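Local coordinates for ABC sugar transporter, periplasmic sugar binding protein (Legionella pneumophila subsp. pneumophila, PDB 3ROT) that probably binds a sugar in the bacterial periplasm and hands it to an ABC transporter for uptake, at residues E121-L126 / Q220-D225; Y150-I155 / I191-T196; S181-K184 / E188-I191. One frame throughout, in Å; residues are numbered along the deposited sequence.

How the contacts relate
All three contacts lie in one lobe of the protein, around the parallel sheet with strand order 162-167, 132-137, 191-194, 220-224, 241-243. Along the chain, contact 3 is the most local, joining helix 172-185 to the loop that leads into strand 191-194. Contact 2 ties that strand back to helix 143-158. Contact 1 spans the widest interval, from helix 112-126 to strand 220-224. The centres of contacts 1 and 2 are about 8 Å apart; contact 3 lies about 15 to 16 Å from both. Contacts 2 and 3 share Ile191. Contacts 1 and 2 pack helices on two neighbouring inner strands. Contact 3 fastens a helix-to-strand connection of the same lobe, one of the two that in this family close over the ligand.

Contact 1. Residues E121-L126 / Q220-D225; sequences EKALEL and QVYSFD
The CB methyl of Ala123, on helix 112-126, stands over one face of the Tyr222 ring from strand 220-224, near its centre. This is a CH-pi contact: CB lies 3.3 Å from the centroid of the Tyr222 ring and 8° off its normal. The backbone joins in, with Ala123 CA 3.3 Å from Tyr222 CZ. The small side chain lets the helix come this close to the ring.

Apolar packing continues one turn on. Leu126 reaches the edge of the same ring, its CD1 4.3 Å from Tyr222 CE1. With CG anti to its own carbonyl carbon (chi1 -63°), the Tyr222 ring projects out of the sheet to the helix.

Leu126 CB also lies against the hydroxyl, 3.4 Å from Tyr222 OH. That hydroxyl is hydrogen-bonded outside the two segments, to Thr127 OG1, just past the helix, and to Asn240 ND2. Strand 241-243 adds Tyr241, whose side chain touches that of Tyr222 and makes a cation-pi contact with Lys122.

The axes of 121-126 and 220-224 run nearly antiparallel (157°), 9.6 Å apart at closest approach. A helix laid antiparallel on a parallel sheet is typical of the alpha/beta lobes of periplasmic binding proteins.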
ATOM      1  N   GLU A 121     -12.119  20.632 -14.908  1.00 25.88           N
ATOM      2  CA  GLU A 121     -12.632  21.993 -14.748  1.00 28.31           C
ATOM      3  C   GLU A 121     -12.211  22.648 -13.430  1.00 28.29           C
ATOM      4  O   GLU A 121     -11.978  23.857 -13.374  1.00 26.60           O
ATOM      5  CB  GLU A 121     -14.163  22.007 -14.839  1.00 31.24           C
ATOM      6  CG  GLU A 121     -14.723  21.474 -16.143  1.00 39.78           C
ATOM      7  CD  GLU A 121     -16.243  21.363 -16.128  1.00 44.64           C
ATOM      8  OE1 GLU A 121     -16.798  20.833 -15.139  1.00 48.05           O
ATOM      9  OE2 GLU A 121     -16.882  21.798 -17.108  1.00 46.72           O
ATOM     10  N   LYS A 122     -12.119  21.853 -12.368  1.00 26.49           N
ATOM     11  CA  LYS A 122     -11.731  22.385 -11.069  1.00 27.00           C
ATOM     12  C   LYS A 122     -10.249  22.774 -11.054  1.00 25.02           C
ATOM     13  O   LYS A 122      -9.875  23.807 -10.500  1.00 25.41           O
ATOM     14  CB  LYS A 122     -12.027  21.352  -9.972  1.00 27.98           C
ATOM     15  CG  LYS A 122     -11.562  21.752  -8.580  1.00 31.27           C
ATOM     16  CD  LYS A 122     -12.089  23.110  -8.154  1.00 33.24           C
ATOM     17  CE  LYS A 122     -13.590  23.207  -8.344  1.00 36.81           C
ATOM     18  NZ  LYS A 122     -14.290  22.067  -7.704  1.00 40.44           N
ATOM     19  N   ALA A 123      -9.413  21.944 -11.668  1.00 24.63           N
ATOM     20  CA  ALA A 123      -7.981  22.213 -11.732  1.00 24.93           C
ATOM     21  C   ALA A 123      -7.703  23.503 -12.512  1.00 26.77           C
ATOM     22  O   ALA A 123      -6.788  24.250 -12.183  1.00 26.56           O
ATOM     23  CB  ALA A 123      -7.256  21.036 -12.390  1.00 24.56           C
ATOM     24  N   LEU A 124      -8.496  23.763 -13.547  1.00 26.82           N
ATOM     25  CA  LEU A 124      -8.298  24.967 -14.346  1.00 30.13           C
ATOM     26  C   LEU A 124      -8.754  26.200 -13.582  1.00 30.21           C
ATOM     27  O   LEU A 124      -8.266  27.301 -13.820  1.00 30.86           O
ATOM     28  CB  LEU A 124      -9.040  24.862 -15.679  1.00 30.78           C
ATOM     29  CG  LEU A 124      -8.548  23.732 -16.587  1.00 34.34           C
ATOM     30  CD1 LEU A 124      -9.176  23.873 -17.956  1.00 35.86           C
ATOM     31  CD2 LEU A 124      -7.034  23.784 -16.707  1.00 34.02           C
ATOM     32  N   GLU A 125      -9.685  26.007 -12.656  1.00 29.88           N
ATOM     33  CA  GLU A 125     -10.183  27.102 -11.833  1.00 28.79           C
ATOM     34  C   GLU A 125      -9.153  27.416 -10.749  1.00 27.31           C
ATOM     35  O   GLU A 125      -8.761  28.567 -10.553  1.00 24.31           O
ATOM     36  CB  GLU A 125     -11.505  26.713 -11.170  1.00 31.16           C
ATOM     37  CG  GLU A 125     -12.108  27.801 -10.305  1.00 39.20           C
ATOM     38  CD  GLU A 125     -13.210  27.285  -9.390  1.00 43.70           C
ATOM     39  OE1 GLU A 125     -14.042  26.476  -9.853  1.00 45.10           O
ATOM     40  OE2 GLU A 125     -13.247  27.696  -8.207  1.00 46.46           O
ATOM     41  N   LEU A 126      -8.715  26.375 -10.048  1.00 26.31           N
ATOM     42  CA  LEU A 126      -7.752  26.528  -8.972  1.00 24.43           C
ATOM     43  C   LEU A 126      -6.324  26.774  -9.444  1.00 25.66           C
ATOM     44  O   LEU A 126      -5.518  27.329  -8.704  1.00 25.30           O
ATOM     45  CB  LEU A 126      -7.796  25.294  -8.063  1.00 26.47           C
ATOM     46  CG  LEU A 126      -9.167  25.017  -7.434  1.00 26.15           C
ATOM     47  CD1 LEU A 126      -9.070  23.809  -6.509  1.00 26.66           C
ATOM     48  CD2 LEU A 126      -9.642  26.238  -6.658  1.00 27.45           C
ATOM     49  N   GLN A 220       0.985  21.478  -9.208  1.00 27.14           N
ATOM     50  CA  GLN A 220      -0.329  21.501  -8.584  1.00 24.56           C
ATOM     51  C   GLN A 220      -0.894  20.126  -8.847  1.00 25.09           C
ATOM     52  O   GLN A 220      -0.903  19.673  -9.990  1.00 24.18           O
ATOM     53  CB  GLN A 220      -1.193  22.587  -9.220  1.00 26.97           C
ATOM     54  CG  GLN A 220      -0.577  23.943  -9.045  1.00 31.35           C
ATOM     55  CD  GLN A 220      -0.259  24.224  -7.595  1.00 34.01           C
ATOM     56  OE1 GLN A 220      -1.155  24.473  -6.793  1.00 38.55           O
ATOM     57  NE2 GLN A 220       1.021  24.168  -7.244  1.00 37.02           N
ATOM     58  N   VAL A 221      -1.366  19.471  -7.789  1.00 20.81           N
ATOM     59  CA  VAL A 221      -1.847  18.106  -7.888  1.00 20.42           C
ATOM     60  C   VAL A 221      -3.342  17.864  -7.656  1.00 20.39           C
ATOM     61  O   VAL A 221      -3.955  18.405  -6.731  1.00 19.78           O
ATOM     62  CB  VAL A 221      -1.037  17.207  -6.918  1.00 18.92           C
ATOM     63  CG1 VAL A 221      -1.460  15.746  -7.067  1.00 17.87           C
ATOM     64  CG2 VAL A 221       0.456  17.376  -7.195  1.00 20.62           C
ATOM     65  N   TYR A 222      -3.906  17.018  -8.507  1.00 19.21           N
ATOM     66  CA  TYR A 222      -5.321  16.673  -8.447  1.00 22.33           C
ATOM     67  C   TYR A 222      -5.463  15.158  -8.424  1.00 21.17           C
ATOM     68  O   TYR A 222      -4.680  14.444  -9.052  1.00 22.45           O
ATOM     69  CB  TYR A 222      -6.033  17.283  -9.659  1.00 20.35           C
ATOM     70  CG  TYR A 222      -5.965  18.789  -9.623  1.00 21.42           C
ATOM     71  CD1 TYR A 222      -6.944  19.529  -8.963  1.00 22.16           C
ATOM     72  CD2 TYR A 222      -4.862  19.474 -10.149  1.00 23.94           C
ATOM     73  CE1 TYR A 222      -6.832  20.901  -8.816  1.00 23.54           C
ATOM     74  CE2 TYR A 222      -4.741  20.863 -10.009  1.00 23.76           C
ATOM     75  CZ  TYR A 222      -5.734  21.563  -9.336  1.00 24.17           C
ATOM     76  OH  TYR A 222      -5.643  22.917  -9.172  1.00 27.63           O
ATOM     77  N   SER A 223      -6.459  14.658  -7.708  1.00 19.71           N
ATOM     78  CA  SER A 223      -6.607  13.215  -7.626  1.00 21.90           C
ATOM     79  C   SER A 223      -8.039  12.724  -7.395  1.00 21.49           C
ATOM     80  O   SER A 223      -8.999  13.503  -7.389  1.00 21.48           O
ATOM     81  CB  SER A 223      -5.686  12.680  -6.515  1.00 20.80           C
ATOM     82  OG  SER A 223      -5.533  11.277  -6.604  1.00 23.31           O
ATOM     83  N   PHE A 224      -8.152  11.414  -7.205  1.00 21.66           N
ATOM     84  CA  PHE A 224      -9.422  10.754  -6.938  1.00 21.14           C
ATOM     85  C   PHE A 224      -9.291   9.966  -5.642  1.00 20.67           C
ATOM     86  O   PHE A 224      -8.261   9.342  -5.393  1.00 20.24           O
ATOM     87  CB  PHE A 224      -9.768   9.774  -8.060  1.00 23.02           C
ATOM     88  CG  PHE A 224     -10.249  10.433  -9.322  1.00 27.50           C
ATOM     89  CD1 PHE A 224     -11.599  10.420  -9.655  1.00 30.03           C
ATOM     90  CD2 PHE A 224      -9.355  11.064 -10.178  1.00 29.94           C
ATOM     91  CE1 PHE A 224     -12.057  11.028 -10.822  1.00 31.82           C
ATOM     92  CE2 PHE A 224      -9.804  11.675 -11.346  1.00 34.20           C
ATOM     93  CZ  PHE A 224     -11.164  11.655 -11.667  1.00 30.96           C
ATOM     94  N   ASP A 225     -10.339  10.011  -4.829  1.00 22.26           N
ATOM     95  CA  ASP A 225     -10.420   9.270  -3.573  1.00 22.66           C
ATOM     96  C   ASP A 225      -9.682   9.899  -2.416  1.00 22.47           C
ATOM     97  O   ASP A 225      -8.454  10.012  -2.433  1.00 21.14           O
ATOM     98  CB  ASP A 225      -9.930   7.837  -3.773  1.00 21.29           C
ATOM     99  CG  ASP A 225     -10.532   7.186  -5.008  1.00 26.81           C
ATOM    100  OD1 ASP A 225     -11.730   7.418  -5.281  1.00 25.77           O
ATOM    101  OD2 ASP A 225      -9.806   6.439  -5.696  1.00 25.79           O
TER

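Contact 2. Residues Y150-I155 / I191-T196; sequences YGIKTI and IIFCLT
Ile152 of helix 143-158 meets Phe193 of strand 191-194 with both of its branches, and this pair is the tight part of the contact. The CG2 methyl stands over the centre of the Phe193 ring, 3.7 Å from the centroid and only 2° off the ring normal. This is a CH-pi contact in which the methyl is almost equally far from all six ring carbons. The longer branch of Ile152 takes a different path. It runs past the ring towards the strand, and CD1 comes to 3.7 Å from Phe193 CD1. The two side chains point in opposite directions and overlap along their lengths. In Ile152, CG2 is anti to the backbone N and CG1 is anti to the carbonyl carbon (chi1 -69°). This puts one branch over the ring face and the other past the rim on the same side, near Phe193 CD1 and CB.

The packing is looser at Leu195. It is reached through one methyl pair, Ile152 CD1 and Leu195 CD2, at 4.1 Å. All three touching residues are buried.

The helix turns its more polar side outward. There Thr154 and Lys153 are partly exposed. Thr154 OG1 donates a hydrogen bond of 2.7 Å to Gly151 O, approaching from above the carbonyl plane. The same hydroxyl is hydrogen-bonded to Lys117 NZ, and Lys153 forms a salt bridge with Glu165.

Other parts of the lobe close round the apolar group: Phe193 also touches Ala123 of helix 112-126 and Leu156 of helix 143-158, while Leu195 packs on Val135 of strand 132-137 and Ala149 of helix 143-158. Strand 191-194 itself runs between strands 132-137 and 220-224, beneath these two helices.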
ATOM      1  N   TYR A 150     -10.055  10.371 -20.196  1.00 30.67           N
ATOM      2  CA  TYR A 150     -10.711  10.987 -21.341  1.00 33.20           C
ATOM      3  C   TYR A 150     -11.444  12.252 -20.922  1.00 31.25           C
ATOM      4  O   TYR A 150     -11.351  13.283 -21.587  1.00 31.72           O
ATOM      5  CB  TYR A 150     -11.710  10.032 -21.993  1.00 38.09           C
ATOM      6  CG  TYR A 150     -12.248  10.569 -23.304  1.00 42.04           C
ATOM      7  CD1 TYR A 150     -11.505  10.467 -24.483  1.00 44.81           C
ATOM      8  CD2 TYR A 150     -13.478  11.218 -23.357  1.00 44.45           C
ATOM      9  CE1 TYR A 150     -11.982  11.000 -25.685  1.00 47.33           C
ATOM     10  CE2 TYR A 150     -13.962  11.758 -24.545  1.00 46.32           C
ATOM     11  CZ  TYR A 150     -13.213  11.646 -25.705  1.00 48.56           C
ATOM     12  OH  TYR A 150     -13.699  12.188 -26.875  1.00 49.96           O
ATOM     13  N   GLY A 151     -12.184  12.164 -19.824  1.00 28.81           N
ATOM     14  CA  GLY A 151     -12.905  13.326 -19.345  1.00 25.98           C
ATOM     15  C   GLY A 151     -11.972  14.480 -19.024  1.00 25.59           C
ATOM     16  O   GLY A 151     -12.270  15.636 -19.309  1.00 24.41           O
ATOM     17  N   ILE A 152     -10.829  14.173 -18.426  1.00 25.22           N
ATOM     18  CA  ILE A 152      -9.883  15.224 -18.081  1.00 26.54           C
ATOM     19  C   ILE A 152      -9.306  15.874 -19.344  1.00 27.16           C
ATOM     20  O   ILE A 152      -9.267  17.101 -19.457  1.00 26.77           O
ATOM     21  CB  ILE A 152      -8.748  14.667 -17.180  1.00 24.95           C
ATOM     22  CG1 ILE A 152      -9.327  14.311 -15.799  1.00 24.28           C
ATOM     23  CG2 ILE A 152      -7.620  15.691 -17.050  1.00 23.68           C
ATOM     24  CD1 ILE A 152      -8.378  13.534 -14.869  1.00 20.42           C
ATOM     25  N   LYS A 153      -8.894  15.042 -20.294  1.00 28.96           N
ATOM     26  CA  LYS A 153      -8.315  15.519 -21.545  1.00 31.71           C
ATOM     27  C   LYS A 153      -9.243  16.426 -22.362  1.00 31.68           C
ATOM     28  O   LYS A 153      -8.783  17.384 -22.979  1.00 31.24           O
ATOM     29  CB  LYS A 153      -7.878  14.323 -22.392  1.00 33.04           C
ATOM     30  CG  LYS A 153      -6.803  13.487 -21.729  1.00 36.61           C
ATOM     31  CD  LYS A 153      -6.488  12.248 -22.531  1.00 36.81           C
ATOM     32  CE  LYS A 153      -5.530  11.342 -21.778  1.00 37.81           C
ATOM     33  NZ  LYS A 153      -5.314  10.064 -22.501  1.00 40.26           N
ATOM     34  N   THR A 154     -10.539  16.131 -22.369  1.00 32.44           N
ATOM     35  CA  THR A 154     -11.479  16.960 -23.118  1.00 34.42           C
ATOM     36  C   THR A 154     -11.465  18.389 -22.577  1.00 34.15           C
ATOM     37  O   THR A 154     -11.455  19.352 -23.347  1.00 35.41           O
ATOM     38  CB  THR A 154     -12.928  16.407 -23.059  1.00 35.59           C
ATOM     39  OG1 THR A 154     -13.366  16.331 -21.697  1.00 37.99           O
ATOM     40  CG2 THR A 154     -12.994  15.028 -23.686  1.00 35.02           C
ATOM     41  N   ILE A 155     -11.449  18.535 -21.255  1.00 32.21           N
ATOM     42  CA  ILE A 155     -11.423  19.867 -20.668  1.00 31.79           C
ATOM     43  C   ILE A 155     -10.099  20.550 -21.000  1.00 32.07           C
ATOM     44  O   ILE A 155     -10.077  21.711 -21.395  1.00 33.03           O
ATOM     45  CB  ILE A 155     -11.597  19.817 -19.135  1.00 31.09           C
ATOM     46  CG1 ILE A 155     -12.920  19.123 -18.779  1.00 31.84           C
ATOM     47  CG2 ILE A 155     -11.526  21.223 -18.558  1.00 29.14           C
ATOM     48  CD1 ILE A 155     -14.145  19.671 -19.508  1.00 29.36           C
ATOM     49  N   ILE A 191       0.917  20.879 -13.587  1.00 27.00           N
ATOM     50  CA  ILE A 191      -0.303  20.254 -13.116  1.00 27.04           C
ATOM     51  C   ILE A 191      -0.217  18.746 -13.255  1.00 25.81           C
ATOM     52  O   ILE A 191       0.170  18.225 -14.305  1.00 25.08           O
ATOM     53  CB  ILE A 191      -1.548  20.723 -13.885  1.00 30.28           C
ATOM     54  CG1 ILE A 191      -1.822  22.199 -13.608  1.00 33.32           C
ATOM     55  CG2 ILE A 191      -2.751  19.899 -13.451  1.00 33.43           C
ATOM     56  CD1 ILE A 191      -3.171  22.673 -14.142  1.00 34.40           C
ATOM     57  N   ILE A 192      -0.568  18.046 -12.182  1.00 23.33           N
ATOM     58  CA  ILE A 192      -0.568  16.594 -12.205  1.00 20.91           C
ATOM     59  C   ILE A 192      -1.922  16.057 -11.765  1.00 21.56           C
ATOM     60  O   ILE A 192      -2.484  16.483 -10.748  1.00 20.85           O
ATOM     61  CB  ILE A 192       0.523  15.992 -11.301  1.00 22.86           C
ATOM     62  CG1 ILE A 192       1.914  16.419 -11.796  1.00 24.10           C
ATOM     63  CG2 ILE A 192       0.417  14.465 -11.314  1.00 21.90           C
ATOM     64  CD1 ILE A 192       3.073  15.859 -10.987  1.00 22.20           C
ATOM     65  N   PHE A 193      -2.450  15.139 -12.564  1.00 20.06           N
ATOM     66  CA  PHE A 193      -3.724  14.494 -12.287  1.00 22.51           C
ATOM     67  C   PHE A 193      -3.439  13.026 -11.984  1.00 22.25           C
ATOM     68  O   PHE A 193      -2.911  12.318 -12.838  1.00 26.42           O
ATOM     69  CB  PHE A 193      -4.643  14.536 -13.513  1.00 21.92           C
ATOM     70  CG  PHE A 193      -5.222  15.884 -13.815  1.00 22.84           C
ATOM     71  CD1 PHE A 193      -6.437  16.276 -13.252  1.00 20.52           C
ATOM     72  CD2 PHE A 193      -4.577  16.748 -14.697  1.00 22.44           C
ATOM     73  CE1 PHE A 193      -7.005  17.505 -13.567  1.00 18.92           C
ATOM     74  CE2 PHE A 193      -5.143  17.982 -15.016  1.00 21.64           C
ATOM     75  CZ  PHE A 193      -6.359  18.357 -14.447  1.00 23.11           C
ATOM     76  N   CYS A 194      -3.790  12.568 -10.786  1.00 22.77           N
ATOM     77  CA  CYS A 194      -3.599  11.158 -10.426  1.00 20.72           C
ATOM     78  C   CYS A 194      -4.962  10.485 -10.557  1.00 22.75           C
ATOM     79  O   CYS A 194      -5.923  10.902  -9.903  1.00 22.78           O
ATOM     80  CB  CYS A 194      -3.110  11.018  -8.994  1.00 22.30           C
ATOM     81  SG  CYS A 194      -1.491  11.742  -8.693  1.00 24.85           S
ATOM     82  N   LEU A 195      -5.039   9.451 -11.393  1.00 19.22           N
ATOM     83  CA  LEU A 195      -6.297   8.753 -11.617  1.00 20.26           C
ATOM     84  C   LEU A 195      -6.793   7.967 -10.405  1.00 20.78           C
ATOM     85  O   LEU A 195      -7.981   7.692 -10.299  1.00 21.38           O
ATOM     86  CB  LEU A 195      -6.193   7.857 -12.862  1.00 19.61           C
ATOM     87  CG  LEU A 195      -5.932   8.654 -14.158  1.00 20.05           C
ATOM     88  CD1 LEU A 195      -5.879   7.731 -15.361  1.00 21.77           C
ATOM     89  CD2 LEU A 195      -7.028   9.692 -14.341  1.00 20.06           C
ATOM     90  N   THR A 196      -5.885   7.599  -9.503  1.00 22.25           N
ATOM     91  CA  THR A 196      -6.265   6.912  -8.256  1.00 23.26           C
ATOM     92  C   THR A 196      -5.192   7.218  -7.215  1.00 24.25           C
ATOM     93  O   THR A 196      -4.143   7.784  -7.543  1.00 23.28           O
ATOM     94  CB  THR A 196      -6.353   5.375  -8.391  1.00 22.18           C
ATOM     95  OG1 THR A 196      -5.036   4.821  -8.359  1.00 23.61           O
ATOM     96  CG2 THR A 196      -7.043   4.967  -9.686  1.00 24.48           C
TER

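Contact 3. Residues S181-K184 / E188-I191; sequences SYFK and ETNI
Tyr182, near the end of helix 172-185, turns a ring edge to Thr189. Its CE2 is 3.4 Å from Thr189 OG1, which lies near the plane of the ring. The Thr189 side chain lies across that of Tyr182, roughly perpendicular to it. Having CG anti to the backbone N of Tyr182 (chi1 -169°) brings the ring edge to Thr189. Tyr182 OH is hydrogen-bonded to Arg132 NE beyond the contact, and the ring also stacks on His186.

Phe183 follows, and it offers a face instead of an edge. Thr189 CB lies over this face, 3.8 Å above the plane and offset towards the rim. The CG2 methyl of Thr189 is 3.6 Å from Phe183 CZ. The backbone takes part as well, with Thr189 O 3.2 Å from Phe183 CE2. Phe215 meets the Phe183 ring edge-to-face, and Tyr217 meets it at an angle.

Thr189 therefore divides its chemistry between two rings. Its CB and CG2, and its carbonyl O, meet Phe183; its OG1 meets the edge of Tyr182. No hydrogen bond crosses the contact. It is CH-pi and van der Waals, with two aromatic carbons, Tyr182 CE2 and Phe183 CE2, against oxygens of Thr189. The buried hydroxyl is satisfied by His186 O, just after the helix.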
ATOM      1  N   SER A 181      11.493  11.359 -14.655  1.00 34.46           N
ATOM      2  CA  SER A 181      12.015  11.388 -16.020  1.00 35.82           C
ATOM      3  C   SER A 181      11.237  12.378 -16.872  1.00 36.15           C
ATOM      4  O   SER A 181      11.820  13.127 -17.655  1.00 36.80           O
ATOM      5  CB  SER A 181      11.937  10.001 -16.665  1.00 36.46           C
ATOM      6  OG  SER A 181      12.765   9.070 -15.990  1.00 38.41           O
ATOM      7  N   TYR A 182       9.915  12.382 -16.715  1.00 35.08           N
ATOM      8  CA  TYR A 182       9.067  13.279 -17.487  1.00 35.39           C
ATOM      9  C   TYR A 182       9.340  14.744 -17.164  1.00 35.33           C
ATOM     10  O   TYR A 182       9.424  15.580 -18.065  1.00 33.53           O
ATOM     11  CB  TYR A 182       7.590  12.973 -17.231  1.00 36.87           C
ATOM     12  CG  TYR A 182       6.663  13.692 -18.187  1.00 39.96           C
ATOM     13  CD1 TYR A 182       6.323  13.126 -19.416  1.00 40.81           C
ATOM     14  CD2 TYR A 182       6.166  14.959 -17.885  1.00 38.94           C
ATOM     15  CE1 TYR A 182       5.511  13.802 -20.321  1.00 41.66           C
ATOM     16  CE2 TYR A 182       5.356  15.644 -18.784  1.00 41.08           C
ATOM     17  CZ  TYR A 182       5.032  15.061 -20.000  1.00 42.62           C
ATOM     18  OH  TYR A 182       4.237  15.739 -20.897  1.00 45.71           O
ATOM     19  N   PHE A 183       9.467  15.069 -15.880  1.00 35.21           N
ATOM     20  CA  PHE A 183       9.734  16.450 -15.506  1.00 37.14           C
ATOM     21  C   PHE A 183      11.110  16.931 -15.976  1.00 39.73           C
ATOM     22  O   PHE A 183      11.302  18.123 -16.236  1.00 39.12           O
ATOM     23  CB  PHE A 183       9.586  16.638 -13.995  1.00 35.80           C
ATOM     24  CG  PHE A 183       8.175  16.941 -13.571  1.00 35.77           C
ATOM     25  CD1 PHE A 183       7.175  15.978 -13.681  1.00 36.97           C
ATOM     26  CD2 PHE A 183       7.835  18.205 -13.112  1.00 35.19           C
ATOM     27  CE1 PHE A 183       5.853  16.275 -13.343  1.00 36.48           C
ATOM     28  CE2 PHE A 183       6.526  18.514 -12.772  1.00 36.04           C
ATOM     29  CZ  PHE A 183       5.530  17.544 -12.888  1.00 35.59           C
ATOM     30  N   LYS A 184      12.059  16.005 -16.088  1.00 41.81           N
ATOM     31  CA  LYS A 184      13.402  16.349 -16.547  1.00 45.24           C
ATOM     32  C   LYS A 184      13.296  16.792 -17.999  1.00 46.71           C
ATOM     33  O   LYS A 184      14.077  17.617 -18.465  1.00 48.09           O
ATOM     34  CB  LYS A 184      14.338  15.141 -16.443  1.00 46.56           C
ATOM     35  CG  LYS A 184      14.536  14.622 -15.025  1.00 49.74           C
ATOM     36  CD  LYS A 184      15.166  13.231 -15.022  1.00 52.00           C
ATOM     37  CE  LYS A 184      15.009  12.546 -13.665  1.00 51.68           C
ATOM     38  NZ  LYS A 184      15.417  11.105 -13.698  1.00 51.70           N
ATOM     39  N   GLU A 188       8.325  22.542 -17.340  1.00 38.68           N
ATOM     40  CA  GLU A 188       7.216  23.494 -17.270  1.00 38.16           C
ATOM     41  C   GLU A 188       5.913  22.835 -16.793  1.00 35.50           C
ATOM     42  O   GLU A 188       4.957  23.528 -16.444  1.00 35.27           O
ATOM     43  CB  GLU A 188       6.980  24.162 -18.636  1.00 39.06           C
ATOM     44  CG  GLU A 188       6.425  23.240 -19.717  1.00 41.38           C
ATOM     45  CD  GLU A 188       7.490  22.388 -20.386  1.00 43.60           C
ATOM     46  OE1 GLU A 188       8.565  22.181 -19.785  1.00 43.39           O
ATOM     47  OE2 GLU A 188       7.245  21.914 -21.518  1.00 45.45           O
ATOM     48  N   THR A 189       5.876  21.503 -16.786  1.00 33.72           N
ATOM     49  CA  THR A 189       4.691  20.775 -16.338  1.00 32.03           C
ATOM     50  C   THR A 189       4.359  21.288 -14.941  1.00 30.50           C
ATOM     51  O   THR A 189       5.175  21.159 -14.033  1.00 31.72           O
ATOM     52  CB  THR A 189       4.964  19.253 -16.252  1.00 30.98           C
ATOM     53  OG1 THR A 189       5.429  18.769 -17.523  1.00 32.62           O
ATOM     54  CG2 THR A 189       3.690  18.502 -15.852  1.00 29.42           C
ATOM     55  N   ASN A 190       3.177  21.872 -14.768  1.00 28.86           N
ATOM     56  CA  ASN A 190       2.791  22.409 -13.464  1.00 27.94           C
ATOM     57  C   ASN A 190       1.488  21.858 -12.899  1.00 27.02           C
ATOM     58  O   ASN A 190       1.003  22.315 -11.858  1.00 28.84           O
ATOM     59  CB  ASN A 190       2.743  23.944 -13.505  1.00 27.70           C
ATOM     60  CG  ASN A 190       1.839  24.487 -14.604  1.00 29.27           C
ATOM     61  OD1 ASN A 190       1.270  23.738 -15.400  1.00 28.45           O
ATOM     62  ND2 ASN A 190       1.709  25.808 -14.650  1.00 27.92           N
ATOM     63  N   ILE A 191       0.917  20.879 -13.587  1.00 27.00           N
ATOM     64  CA  ILE A 191      -0.303  20.254 -13.116  1.00 27.04           C
ATOM     65  C   ILE A 191      -0.217  18.746 -13.255  1.00 25.81           C
ATOM     66  O   ILE A 191       0.170  18.225 -14.305  1.00 25.08           O
ATOM     67  CB  ILE A 191      -1.548  20.723 -13.885  1.00 30.28           C
ATOM     68  CG1 ILE A 191      -1.822  22.199 -13.608  1.00 33.32           C
ATOM     69  CG2 ILE A 191      -2.751  19.899 -13.451  1.00 33.43           C
ATOM     70  CD1 ILE A 191      -3.171  22.673 -14.142  1.00 34.40           C
TER